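Local structure of thioesterase superfamily (Jannaschia sp., 2OAF) at residues Asp27-Pro30 with Ala31-Tyr35. The protein probably hydrolyses thioesters, perhaps acyl-CoA ones, and has a hotdog fold. Sequence-based numbering, arbitrary orientation.
Sequences DCDP and AKIAY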
loop_
_atom_site.group_PDB
_atom_site.type_symbol
_atom_site.label_atom_id
_atom_site.label_comp_id
_atom_site.label_asym_id
_atom_site.label_seq_id
_atom_site.Cartn_x
_atom_site.Cartn_y
_atom_site.Cartn_z
ATOM N N ASP B 27 2.436 -2.449 8.703
ATOM C CA ASP B 27 3.415 -1.573 8.097
ATOM C C ASP B 27 4.822 -2.196 8.158
ATOM O O ASP B 27 5.746 -1.690 7.521
ATOM C CB ASP B 27 3.455 -0.265 8.868
ATOM C CG ASP B 27 2.146 0.508 8.815
ATOM O OD1 ASP B 27 1.615 0.657 7.716
ATOM O OD2 ASP B 27 1.642 0.963 9.873
ATOM N N CYS B 28 5.001 -3.255 8.938
ATOM C CA CYS B 28 6.337 -3.814 9.200
ATOM C C CYS B 28 6.716 -4.965 8.319
ATOM O O CYS B 28 5.871 -5.757 7.930
ATOM C CB CYS B 28 6.444 -4.299 10.652
ATOM S SG CYS B 28 6.251 -2.925 11.852
ATOM N N ASP B 29 8.018 -5.084 8.057
ATOM C CA ASP B 29 8.570 -6.183 7.279
ATOM C C ASP B 29 9.090 -7.297 8.173
ATOM O O ASP B 29 8.964 -7.235 9.404
ATOM C CB ASP B 29 9.638 -5.649 6.305
ATOM C CG ASP B 29 10.817 -5.002 6.988
ATOM O OD1 ASP B 29 11.139 -5.333 8.160
ATOM O OD2 ASP B 29 11.420 -4.155 6.316
ATOM N N PRO B 30 9.578 -8.386 7.577
ATOM C CA PRO B 30 10.113 -9.398 8.464
ATOM C C PRO B 30 11.307 -9.051 9.374
ATOM O O PRO B 30 11.624 -9.841 10.237
ATOM C CB PRO B 30 10.452 -10.531 7.517
ATOM C CG PRO B 30 9.573 -10.345 6.364
ATOM C CD PRO B 30 9.549 -8.859 6.187
ATOM N N ALA B 31 11.955 -7.906 9.188
ATOM C CA ALA B 31 12.995 -7.435 10.115
ATOM C C ALA B 31 12.348 -6.767 11.335
ATOM O O ALA B 31 13.033 -6.269 12.201
ATOM C CB ALA B 31 13.928 -6.450 9.426
ATOM N N LYS B 32 11.024 -6.701 11.361
ATOM C CA LYS B 32 10.254 -6.216 12.518
ATOM C C LYS B 32 10.294 -4.704 12.691
ATOM O O LYS B 32 10.053 -4.208 13.801
ATOM C CB LYS B 32 10.641 -6.914 13.840
ATOM C CG LYS B 32 10.620 -8.417 13.797
ATOM C CD LYS B 32 11.185 -9.001 15.087
ATOM C CE LYS B 32 11.109 -10.545 15.153
ATOM N NZ LYS B 32 12.183 -11.221 14.367
ATOM N N ILE B 33 10.537 -3.992 11.590
ATOM C CA ILE B 33 10.496 -2.541 11.562
ATOM C C ILE B 33 9.667 -2.128 10.345
ATOM O O ILE B 33 9.434 -2.941 9.457
ATOM C CB ILE B 33 11.934 -1.964 11.515
ATOM C CG1 ILE B 33 12.649 -2.418 10.253
ATOM C CG2 ILE B 33 12.755 -2.464 12.750
ATOM C CD1 ILE B 33 13.961 -1.700 10.017
ATOM N N ALA B 34 9.257 -0.871 10.289
ATOM C CA ALA B 34 8.433 -0.362 9.195
ATOM C C ALA B 34 9.216 -0.537 7.901
ATOM O O ALA B 34 10.401 -0.173 7.844
ATOM C CB ALA B 34 8.059 1.166 9.428
ATOM N N TYR B 35 8.582 -1.108 6.874
ATOM C CA TYR B 35 9.225 -1.208 5.573
ATOM C C TYR B 35 9.494 0.192 4.998
ATOM O O TYR B 35 8.638 1.084 4.996
ATOM C CB TYR B 35 8.361 -1.977 4.599
ATOM C CG TYR B 35 8.900 -2.118 3.185
ATOM C CD1 TYR B 35 10.157 -2.641 2.953
ATOM C CD2 TYR B 35 8.096 -1.796 2.076
ATOM C CE1 TYR B 35 10.619 -2.816 1.682
ATOM C CE2 TYR B 35 8.555 -1.972 0.806
ATOM C CZ TYR B 35 9.828 -2.477 0.608
ATOM O OH TYR B 35 10.293 -2.695 -0.665
HETATM O O HOH W 1 12.738 -1.305 6.668
HETATM O O HOH W 2 10.198 -11.724 11.736
#
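D29 and K32 close a type I beta turn, K32 N bonding to D29 O at 2.9 Å. Two more backbone bonds follow. D29 N donates to I33 O at 2.9 Å, and Y35 N donates to D27 O at 3.0 Å. These two bonds flank C28 and A34, a non-hydrogen-bonded antiparallel pair that forms one isolated bridge.

The carboxylate of D29 folds back over the turn. Its CG lies between the backbone N and the carbonyl carbon (chi1 62°), which brings OD1 within 2.9 Å of A31 N. This N-H meets OD1 from above the carboxylate plane, in a bent bond (133°). OD2 points the other way, lying near the plane of the Y35 ring at its edge, 3.9 Å from CD1. A water bridges OD2 to A34 O. OD2 also takes a weak bond from W25 of a second subunit. An alanine in place of D29 would probably leave A31 N without its acceptor and the water with A34 O alone. C28 SG lies beside the I33-A34 peptide.

K32 O accepts from Y61 OH of a third subunit. The arrangement is an Asx turn at D29 combined with a type I turn and G1 beta bulge, K32 being left-handed (phi 75°), in the loop between strand 17-21 and helix 39-54 of the hotdog fold.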